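Local coordinates for kelch-like protein 7 (Homo sapiens, PDB 3II7) that serves as the substrate-specific adapter of a BTB-CUL3-RBX1 E3 ubiquitin ligase complex, which ubiquitinates substrate proteins and marks them for degradation, at residues 12-17 with 26-31; 49-54 with 290-295; 54-59 with 76-81. All blocks are in the same frame, centred on the assembly; numbering follows the deposited sequence.

In the fold
The chain is the Kelch-repeat domain of the protein, a six-bladed beta-propeller of four-stranded antiparallel sheets. Contact 1 pairs two strands in the blade that closes the ring, where the last strand of the chain, 290-295, lies beside the first, 13-18; R14 O and V294 N, 2.8 Å apart, tie contact 1 to contact 2. Contact 2 sets that closing strand against the edge strand 50-54 of the next blade, its centre about 8 Å from the centre of the chain. Contact 3 lies farther out in that next blade, about 18 Å from the same centre, and shares W54 with contact 2. Y28 of contact 1 touches V77 of contact 3 across the seam.

Contact 1: residues 12-17 with 26-31; sequences DYRIAL and CRYFNP. With EDO (1,2-ethanediol), chain B; EDO (1,2-ethanediol), chain E.
The guanidinium group of R14 lies flat against the side-chain amide of N30 on an antiparallel beta hairpin, strands 13-18 and 26-30, within one blade of the Kelch propeller. ND2 of N30 sits 3.3 Å from CZ of R14, over the centre of the guanidinium, and the two planes are only 16° apart. A bend in the arginine chain (chi2 -71°) and an asparagine CG anti to its backbone N (chi1 -175°) bring the flat groups face to face. The stacked face leaves the arginine's edge to polar partners: NH1 forms a salt bridge with OD1 of D12 at 2.7 Å, and donates to O of Y13 over a longer 3.3 Å. The amide is fixed through its own oxygen: OD1 of N30 accepts from K32 N and from a water that also donates to Y13 O. With a leucine in place of R14, D12 would probably lose its charge partner, and the face of the N30 amide its flat stacking mate.

On the same face as A16, the Y28 ring is met obliquely by CB of R14, 3.5 Å from CD1 of Y28, and by CB of A16, 3.9 Å from that same CD1; alanine is small enough to fit beside the ring. The other face carries I15 and F29 side by side, CD1 of I15 meeting the ring edge at CD2 of F29, 4.0 Å away. I15 and L17 reach strand 249-254 of the preceding blade, while R27 turns to D38 in a salt bridge. I15 with F29 and L17 with R27 are hydrogen-bonded pairs with reciprocal N-H...O bonds; O of I15 takes the N-H of F29 at 2.7 Å and also receives the CA-H of Y28, whose CA is 3.4 Å from that oxygen.

Contact 2: residues 49-54 with 290-295; sequences AACVFW and LICVVD. With EDO (1,2-ethanediol), chain H.
F53 lays its ring flat over the backbone of V294 at an inter-blade interface of the beta-propeller, between the innermost strands of the closing blade and the next. CA of V294 stands 3.9 Å from the ring centroid and only 1° off the ring normal, a CH-pi contact with the CA almost exactly over the ring centre. CG of F53 is anti to the backbone N (chi1 178°), which swings the ring along the facing strand. The V294 side chain crosses the phenylalanine at about a right angle, with its CG1 3.8 Å from CD1 of F53. Farther down, SG of C51 points at the backbone of 290-292, 3.3 Å from O of I291 without a hydrogen bond, with CB of L290 and CB of C292 about it. SG of C51 and SG of C292 are 3.9 Å apart, too far for a disulfide; compact, weakly polar cysteines suit such a narrow seam. At the far end CD1 of L290 lies 4.3 Å from CB of A49. No hydrogen bond joins the strands, which run nearly parallel (14°); the blades meet here through side chains packed on side chains and on the facing backbone. Beyond 290-295 lies strand 13-18, and beyond 50-54 lies strand 57-61, whose V58 touches both F53 and V294.

Contact 3: residues 54-59 with 76-81; sequences WDNVVY and NVVKDS
N56 and V77 are joined by one backbone hydrogen bond, V77 N to N56 O at 2.8 Å, just past the antiparallel non-hydrogen-bonded pair of V57 with N76. N56 is the third residue of the type I' turn W54-V57, where asparagine suits the positive phi (73°). Its side-chain amide is met by V78, the residue after V77: CG2 of V78 lies 3.7 Å from OD1 of N56, a packing contact. V77 sets CG2 close to the same residue's carbonyl, 3.4 Å from O of N56. Its other branch, CG1, meets CG2 of V58 at 4.0 Å, the two side chains crossing at about a right angle, and F53 touches both valines. N76 has CG anti to the backbone N (chi1 -175°), which brings OD1 back over its own loop to accept from K79 N at 2.9 Å, nearly straight at the hydrogen, though K79 N approaches from above the amide plane. D80 sends its carboxylate to R40, in a salt bridge, and to Y75 OH. The segments thus set the type I' turn between strands 50-54 and 57-61 beside the connection from strand 71-76 to strand 81-86, at the same end of the blade, where an Asx motif at N76 leads into a G1 beta bulge formed by D80 and S81 opposite N76.

Contact 1: residues 12-17 with 26-31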
loop_
_atom_site.group_PDB
_atom_site.type_symbol
_atom_site.label_atom_id
_atom_site.label_comp_id
_atom_site.label_asym_id
_atom_site.label_seq_id
_atom_site.Cartn_x
_atom_site.Cartn_y
_atom_site.Cartn_z
ATOM N N ASP A 12 -6.897 3.110 -18.981
ATOM C CA ASP A 12 -7.420 1.762 -18.913
ATOM C C ASP A 12 -6.891 1.095 -17.648
ATOM O O ASP A 12 -5.853 0.421 -17.683
ATOM C CB ASP A 12 -6.989 0.968 -20.150
ATOM C CG ASP A 12 -7.829 -0.280 -20.379
ATOM O OD1 ASP A 12 -8.665 -0.613 -19.510
ATOM O OD2 ASP A 12 -7.655 -0.928 -21.431
ATOM N N TYR A 13 -7.621 1.275 -16.551
ATOM C CA TYR A 13 -7.124 0.911 -15.229
ATOM C C TYR A 13 -7.370 -0.552 -14.888
ATOM O O TYR A 13 -8.382 -1.154 -15.271
ATOM C CB TYR A 13 -7.763 1.776 -14.142
ATOM C CG TYR A 13 -7.458 3.237 -14.261
ATOM C CD1 TYR A 13 -8.450 4.161 -14.580
ATOM C CD2 TYR A 13 -6.154 3.705 -14.075
ATOM C CE1 TYR A 13 -8.150 5.520 -14.695
ATOM C CE2 TYR A 13 -5.850 5.048 -14.186
ATOM C CZ TYR A 13 -6.845 5.949 -14.493
ATOM O OH TYR A 13 -6.523 7.282 -14.605
ATOM N N ARG A 14 -6.420 -1.109 -14.166
ATOM C CA ARG A 14 -6.529 -2.441 -13.560
ATOM C C ARG A 14 -5.953 -2.317 -12.189
ATOM O O ARG A 14 -5.138 -1.407 -11.924
ATOM C CB ARG A 14 -5.708 -3.491 -14.309
ATOM C CG ARG A 14 -6.115 -3.787 -15.744
ATOM C CD ARG A 14 -7.420 -4.547 -15.861
ATOM N NE ARG A 14 -7.621 -4.981 -17.248
ATOM C CZ ARG A 14 -7.969 -4.173 -18.257
ATOM N NH1 ARG A 14 -8.174 -2.870 -18.065
ATOM N NH2 ARG A 14 -8.107 -4.670 -19.476
ATOM N N ILE A 15 -6.352 -3.231 -11.310
ATOM C CA ILE A 15 -5.716 -3.398 -10.015
ATOM C C ILE A 15 -4.877 -4.676 -10.095
ATOM O O ILE A 15 -5.405 -5.757 -10.384
ATOM C CB ILE A 15 -6.740 -3.458 -8.885
ATOM C CG1 ILE A 15 -7.618 -2.201 -8.901
ATOM C CG2 ILE A 15 -5.990 -3.621 -7.529
ATOM C CD1 ILE A 15 -8.808 -2.192 -7.944
ATOM N N ALA A 16 -3.577 -4.537 -9.907
ATOM C CA ALA A 16 -2.636 -5.656 -10.061
ATOM C C ALA A 16 -2.258 -6.190 -8.701
ATOM O O ALA A 16 -1.918 -5.432 -7.794
ATOM C CB ALA A 16 -1.412 -5.205 -10.791
ATOM N N LEU A 17 -2.324 -7.514 -8.570
ATOM C CA LEU A 17 -1.987 -8.201 -7.317
ATOM C C LEU A 17 -0.824 -9.139 -7.583
ATOM O O LEU A 17 -0.852 -9.902 -8.562
ATOM C CB LEU A 17 -3.185 -8.966 -6.787
ATOM C CG LEU A 17 -4.305 -8.101 -6.168
ATOM C CD1 LEU A 17 -5.029 -7.302 -7.210
ATOM C CD2 LEU A 17 -5.280 -8.978 -5.393
ATOM N N CYS A 26 -0.216 -14.180 -9.424
ATOM C CA CYS A 26 -0.217 -12.745 -9.800
ATOM C C CYS A 26 -1.318 -12.538 -10.825
ATOM O O CYS A 26 -1.420 -13.312 -11.770
ATOM C CB CYS A 26 1.119 -12.294 -10.380
ATOM S SG CYS A 26 2.530 -12.463 -9.323
ATOM N N ARG A 27 -2.183 -11.542 -10.590
ATOM C CA ARG A 27 -3.361 -11.336 -11.428
ATOM C C ARG A 27 -3.780 -9.873 -11.472
ATOM O O ARG A 27 -3.527 -9.108 -10.518
ATOM C CB ARG A 27 -4.547 -12.175 -10.912
ATOM C CG ARG A 27 -4.287 -13.663 -10.693
ATOM C CD ARG A 27 -5.586 -14.438 -10.490
ATOM N NE ARG A 27 -6.064 -15.051 -11.727
ATOM C CZ ARG A 27 -7.211 -15.719 -11.868
ATOM N NH1 ARG A 27 -8.042 -15.857 -10.831
ATOM N NH2 ARG A 27 -7.531 -16.249 -13.056
ATOM N N TYR A 28 -4.417 -9.492 -12.588
ATOM C CA TYR A 28 -5.119 -8.230 -12.674
ATOM C C TYR A 28 -6.558 -8.469 -12.321
ATOM O O TYR A 28 -7.179 -9.435 -12.815
ATOM C CB TYR A 28 -5.138 -7.698 -14.103
ATOM C CG TYR A 28 -3.868 -7.147 -14.656
ATOM C CD1 TYR A 28 -3.258 -6.043 -14.091
ATOM C CD2 TYR A 28 -3.291 -7.699 -15.787
ATOM C CE1 TYR A 28 -2.115 -5.522 -14.617
ATOM C CE2 TYR A 28 -2.148 -7.163 -16.328
ATOM C CZ TYR A 28 -1.563 -6.083 -15.728
ATOM O OH TYR A 28 -0.412 -5.516 -16.243
ATOM N N PHE A 29 -7.102 -7.577 -11.516
ATOM C CA PHE A 29 -8.533 -7.391 -11.376
ATOM C C PHE A 29 -8.987 -6.210 -12.249
ATOM O O PHE A 29 -8.438 -5.097 -12.152
ATOM C CB PHE A 29 -8.887 -7.094 -9.925
ATOM C CG PHE A 29 -10.335 -6.750 -9.702
ATOM C CD1 PHE A 29 -11.308 -7.738 -9.747
ATOM C CD2 PHE A 29 -10.730 -5.427 -9.426
ATOM C CE1 PHE A 29 -12.637 -7.432 -9.517
ATOM C CE2 PHE A 29 -12.062 -5.126 -9.224
ATOM C CZ PHE A 29 -13.011 -6.141 -9.269
ATOM N N ASN A 30 -10.028 -6.422 -13.045
ATOM C CA ASN A 30 -10.570 -5.351 -13.887
ATOM C C ASN A 30 -11.912 -4.876 -13.323
ATOM O O ASN A 30 -12.902 -5.612 -13.381
ATOM C CB ASN A 30 -10.741 -5.846 -15.293
ATOM C CG ASN A 30 -11.191 -4.732 -16.269
ATOM O OD1 ASN A 30 -11.611 -3.652 -15.863
ATOM N ND2 ASN A 30 -11.065 -5.004 -17.555
ATOM N N PRO A 31 -11.938 -3.662 -12.718
ATOM C CA PRO A 31 -13.175 -3.187 -12.098
ATOM C C PRO A 31 -14.348 -3.032 -13.078
ATOM O O PRO A 31 -15.485 -3.039 -12.654
ATOM C CB PRO A 31 -12.802 -1.806 -11.564
ATOM C CG PRO A 31 -11.367 -1.706 -11.629
ATOM C CD PRO A 31 -10.843 -2.691 -12.593
HETATM C C1 EDO B . 2.073 -15.787 -11.346
HETATM O O1 EDO B . 0.729 -15.717 -11.886
HETATM C C2 EDO B . 2.787 -17.056 -11.792
HETATM O O2 EDO B . 3.380 -16.940 -13.090
HETATM C C1 EDO E . -9.147 -14.496 -7.471
HETATM O O1 EDO E . -7.934 -15.003 -8.080
HETATM C C2 EDO E . -9.901 -15.626 -6.802
HETATM O O2 EDO E . -10.108 -16.674 -7.770
HETATM O O HOH W 1 -10.761 -1.066 -16.405
#

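Contact 2: residues 49-54 with 290-295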
loop_
_atom_site.group_PDB
_atom_site.type_symbol
_atom_site.label_atom_id
_atom_site.label_comp_id
_atom_site.label_asym_id
_atom_site.label_seq_id
_atom_site.Cartn_x
_atom_site.Cartn_y
_atom_site.Cartn_z
ATOM N N ALA A 49 7.280 -7.016 1.496
ATOM C CA ALA A 49 7.794 -6.021 0.515
ATOM C C ALA A 49 6.748 -4.934 0.243
ATOM O O ALA A 49 5.729 -4.819 0.960
ATOM C CB ALA A 49 8.207 -6.734 -0.789
ATOM N N ALA A 50 7.032 -4.101 -0.752
ATOM C CA ALA A 50 6.135 -3.037 -1.191
ATOM C C ALA A 50 6.152 -2.950 -2.695
ATOM O O ALA A 50 7.091 -3.413 -3.332
ATOM C CB ALA A 50 6.547 -1.691 -0.590
ATOM N N CYS A 51 5.098 -2.363 -3.267
ATOM C CA CYS A 51 5.075 -2.155 -4.712
ATOM C C CYS A 51 4.557 -0.771 -5.047
ATOM O O CYS A 51 3.945 -0.115 -4.201
ATOM C CB CYS A 51 4.276 -3.221 -5.418
ATOM S SG CYS A 51 2.537 -2.992 -5.361
ATOM N N VAL A 52 4.858 -0.302 -6.247
ATOM C CA VAL A 52 4.421 1.010 -6.671
ATOM C C VAL A 52 4.394 1.028 -8.193
ATOM O O VAL A 52 5.207 0.373 -8.831
ATOM C CB VAL A 52 5.371 2.136 -6.088
ATOM C CG1 VAL A 52 6.852 1.729 -6.259
ATOM C CG2 VAL A 52 5.103 3.492 -6.718
ATOM N N PHE A 53 3.440 1.763 -8.750
ATOM C CA PHE A 53 3.325 1.894 -10.188
ATOM C C PHE A 53 3.722 3.282 -10.650
ATOM O O PHE A 53 3.284 4.282 -10.060
ATOM C CB PHE A 53 1.905 1.610 -10.624
ATOM C CG PHE A 53 1.688 1.766 -12.076
ATOM C CD1 PHE A 53 2.094 0.767 -12.962
ATOM C CD2 PHE A 53 1.069 2.899 -12.588
ATOM C CE1 PHE A 53 1.858 0.913 -14.333
ATOM C CE2 PHE A 53 0.862 3.048 -13.958
ATOM C CZ PHE A 53 1.241 2.068 -14.816
ATOM N N TRP A 54 4.542 3.350 -11.705
ATOM C CA TRP A 54 4.837 4.623 -12.378
ATOM C C TRP A 54 5.135 4.379 -13.854
ATOM O O TRP A 54 5.954 3.536 -14.174
ATOM C CB TRP A 54 6.018 5.369 -11.746
ATOM C CG TRP A 54 6.265 6.655 -12.422
ATOM C CD1 TRP A 54 7.243 6.924 -13.334
ATOM C CD2 TRP A 54 5.457 7.832 -12.343
ATOM N NE1 TRP A 54 7.111 8.199 -13.807
ATOM C CE2 TRP A 54 6.027 8.787 -13.206
ATOM C CE3 TRP A 54 4.316 8.179 -11.603
ATOM C CZ2 TRP A 54 5.491 10.067 -13.362
ATOM C CZ3 TRP A 54 3.790 9.459 -11.750
ATOM C CH2 TRP A 54 4.379 10.385 -12.624
ATOM N N LEU A 290 1.126 -8.108 -2.805
ATOM C CA LEU A 290 1.316 -6.709 -3.125
ATOM C C LEU A 290 0.192 -6.271 -4.054
ATOM O O LEU A 290 -0.314 -7.067 -4.868
ATOM C CB LEU A 290 2.695 -6.514 -3.773
ATOM C CG LEU A 290 3.852 -7.009 -2.922
ATOM C CD1 LEU A 290 5.135 -6.903 -3.737
ATOM C CD2 LEU A 290 3.913 -6.177 -1.649
ATOM N N ILE A 291 -0.235 -5.024 -3.897
ATOM C CA ILE A 291 -1.351 -4.490 -4.690
ATOM C C ILE A 291 -1.061 -3.053 -5.141
ATOM O O ILE A 291 -0.488 -2.241 -4.377
ATOM C CB ILE A 291 -2.671 -4.536 -3.843
ATOM C CG1 ILE A 291 -3.880 -4.103 -4.711
ATOM C CG2 ILE A 291 -2.525 -3.737 -2.533
ATOM C CD1 ILE A 291 -5.261 -4.379 -4.034
ATOM N N CYS A 292 -1.426 -2.735 -6.387
ATOM C CA CYS A 292 -1.326 -1.375 -6.877
ATOM C C CYS A 292 -2.270 -1.185 -8.051
ATOM O O CYS A 292 -2.732 -2.163 -8.660
ATOM C CB CYS A 292 0.118 -1.004 -7.271
ATOM S SG CYS A 292 0.777 -1.911 -8.646
ATOM N N VAL A 293 -2.582 0.065 -8.343
ATOM C CA VAL A 293 -3.379 0.400 -9.507
ATOM C C VAL A 293 -2.436 0.636 -10.679
ATOM O O VAL A 293 -1.431 1.378 -10.544
ATOM C CB VAL A 293 -4.240 1.646 -9.274
ATOM C CG1 VAL A 293 -5.019 2.043 -10.578
ATOM C CG2 VAL A 293 -5.153 1.408 -8.106
ATOM N N VAL A 294 -2.724 -0.007 -11.806
ATOM C CA VAL A 294 -1.962 0.197 -13.030
ATOM C C VAL A 294 -2.835 0.848 -14.103
ATOM O O VAL A 294 -4.024 0.616 -14.167
ATOM C CB VAL A 294 -1.371 -1.135 -13.591
ATOM C CG1 VAL A 294 -0.609 -1.885 -12.538
ATOM C CG2 VAL A 294 -2.418 -1.991 -14.160
ATOM N N ASP A 295 -2.216 1.666 -14.937
ATOM C CA ASP A 295 -2.766 2.041 -16.237
ATOM C C ASP A 295 -2.110 1.202 -17.372
ATOM O O ASP A 295 -0.874 1.210 -17.523
ATOM C CB ASP A 295 -2.500 3.500 -16.493
ATOM C CG ASP A 295 -3.394 4.066 -17.555
ATOM O OD1 ASP A 295 -4.029 3.278 -18.292
ATOM O OD2 ASP A 295 -3.467 5.305 -17.647
HETATM C C1 EDO H . 4.336 -8.274 0.438
HETATM O O1 EDO H . 5.584 -8.958 0.423
HETATM C C2 EDO H . 3.550 -8.512 1.707
HETATM O O2 EDO H . 2.512 -7.526 1.781
#

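Contact 3: residues 54-59 with 76-81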
loop_
_atom_site.group_PDB
_atom_site.type_symbol
_atom_site.label_atom_id
_atom_site.label_comp_id
_atom_site.label_asym_id
_atom_site.label_seq_id
_atom_site.Cartn_x
_atom_site.Cartn_y
_atom_site.Cartn_z
ATOM N N TRP A 54 4.542 3.350 -11.705
ATOM C CA TRP A 54 4.837 4.623 -12.378
ATOM C C TRP A 54 5.135 4.379 -13.854
ATOM O O TRP A 54 5.954 3.536 -14.174
ATOM C CB TRP A 54 6.018 5.369 -11.746
ATOM C CG TRP A 54 6.265 6.655 -12.422
ATOM C CD1 TRP A 54 7.243 6.924 -13.334
ATOM C CD2 TRP A 54 5.457 7.832 -12.343
ATOM N NE1 TRP A 54 7.111 8.199 -13.807
ATOM C CE2 TRP A 54 6.027 8.787 -13.206
ATOM C CE3 TRP A 54 4.316 8.179 -11.603
ATOM C CZ2 TRP A 54 5.491 10.067 -13.362
ATOM C CZ3 TRP A 54 3.790 9.459 -11.750
ATOM C CH2 TRP A 54 4.379 10.385 -12.624
ATOM N N ASP A 55 4.467 5.143 -14.731
ATOM C CA ASP A 55 4.785 5.177 -16.178
ATOM C C ASP A 55 5.035 3.781 -16.769
ATOM O O ASP A 55 6.125 3.444 -17.252
ATOM C CB ASP A 55 5.972 6.102 -16.417
ATOM C CG ASP A 55 6.251 6.354 -17.881
ATOM O OD1 ASP A 55 5.315 6.343 -18.716
ATOM O OD2 ASP A 55 7.432 6.572 -18.185
ATOM N N ASN A 56 3.981 2.984 -16.712
ATOM C CA ASN A 56 3.918 1.637 -17.289
ATOM C C ASN A 56 4.710 0.536 -16.575
ATOM O O ASN A 56 4.751 -0.603 -17.079
ATOM C CB ASN A 56 4.282 1.657 -18.770
ATOM C CG ASN A 56 3.300 2.470 -19.598
ATOM O OD1 ASN A 56 2.099 2.515 -19.289
ATOM N ND2 ASN A 56 3.788 3.073 -20.669
ATOM N N VAL A 57 5.284 0.853 -15.416
ATOM C CA VAL A 57 6.113 -0.097 -14.669
ATOM C C VAL A 57 5.632 -0.270 -13.228
ATOM O O VAL A 57 5.437 0.736 -12.496
ATOM C CB VAL A 57 7.594 0.345 -14.670
ATOM C CG1 VAL A 57 8.478 -0.700 -13.927
ATOM C CG2 VAL A 57 8.097 0.534 -16.105
ATOM N N VAL A 58 5.470 -1.545 -12.817
ATOM C CA VAL A 58 5.280 -1.913 -11.400
ATOM C C VAL A 58 6.648 -2.222 -10.831
ATOM O O VAL A 58 7.368 -3.077 -11.369
ATOM C CB VAL A 58 4.391 -3.132 -11.213
ATOM C CG1 VAL A 58 4.301 -3.500 -9.721
ATOM C CG2 VAL A 58 2.952 -2.915 -11.800
ATOM N N TYR A 59 7.026 -1.499 -9.771
ATOM C CA TYR A 59 8.279 -1.753 -9.046
ATOM C C TYR A 59 7.966 -2.517 -7.781
ATOM O O TYR A 59 7.074 -2.099 -6.980
ATOM C CB TYR A 59 8.963 -0.435 -8.677
ATOM C CG TYR A 59 9.370 0.372 -9.878
ATOM C CD1 TYR A 59 10.658 0.284 -10.399
ATOM C CD2 TYR A 59 8.477 1.210 -10.494
ATOM C CE1 TYR A 59 11.033 1.022 -11.505
ATOM C CE2 TYR A 59 8.837 1.981 -11.593
ATOM C CZ TYR A 59 10.116 1.879 -12.105
ATOM O OH TYR A 59 10.470 2.611 -13.197
ATOM N N ASN A 76 7.043 -4.317 -16.661
ATOM C CA ASN A 76 6.519 -3.419 -17.649
ATOM C C ASN A 76 5.150 -3.958 -18.106
ATOM O O ASN A 76 5.060 -5.028 -18.734
ATOM C CB ASN A 76 7.472 -3.265 -18.821
ATOM C CG ASN A 76 6.986 -2.226 -19.811
ATOM O OD1 ASN A 76 5.885 -2.335 -20.330
ATOM N ND2 ASN A 76 7.796 -1.183 -20.037
ATOM N N VAL A 77 4.097 -3.248 -17.767
ATOM C CA VAL A 77 2.727 -3.738 -17.998
ATOM C C VAL A 77 2.324 -3.788 -19.473
ATOM O O VAL A 77 1.484 -4.612 -19.863
ATOM C CB VAL A 77 1.680 -2.901 -17.228
ATOM C CG1 VAL A 77 1.981 -2.923 -15.703
ATOM C CG2 VAL A 77 1.575 -1.487 -17.799
ATOM N N VAL A 78 2.919 -2.926 -20.284
ATOM C CA VAL A 78 2.604 -2.854 -21.707
ATOM C C VAL A 78 3.330 -3.951 -22.504
ATOM O O VAL A 78 2.738 -4.583 -23.379
ATOM C CB VAL A 78 2.971 -1.440 -22.252
ATOM C CG1 VAL A 78 2.956 -1.405 -23.767
ATOM C CG2 VAL A 78 2.004 -0.387 -21.659
ATOM N N LYS A 79 4.597 -4.174 -22.179
ATOM C CA LYS A 79 5.395 -5.219 -22.814
ATOM C C LYS A 79 5.211 -6.617 -22.166
ATOM O O LYS A 79 5.653 -7.628 -22.724
ATOM C CB LYS A 79 6.877 -4.816 -22.789
ATOM C CG LYS A 79 7.170 -3.461 -23.472
ATOM C CD LYS A 79 8.631 -3.074 -23.302
ATOM C CE LYS A 79 8.897 -1.647 -23.793
ATOM N NZ LYS A 79 10.271 -1.178 -23.443
ATOM N N ASP A 80 4.562 -6.678 -21.004
ATOM C CA ASP A 80 4.405 -7.938 -20.266
ATOM C C ASP A 80 5.763 -8.594 -20.060
ATOM O O ASP A 80 5.970 -9.787 -20.374
ATOM C CB ASP A 80 3.432 -8.871 -21.022
ATOM C CG ASP A 80 3.183 -10.199 -20.307
ATOM O OD1 ASP A 80 3.128 -10.235 -19.053
ATOM O OD2 ASP A 80 3.017 -11.201 -21.021
ATOM N N SER A 81 6.703 -7.819 -19.529
ATOM C CA SER A 81 8.065 -8.310 -19.347
ATOM C C SER A 81 8.645 -7.780 -18.052
ATOM O O SER A 81 8.224 -6.734 -17.550
ATOM C CB SER A 81 8.952 -7.887 -20.518
ATOM O OG SER A 81 9.071 -6.496 -20.580
#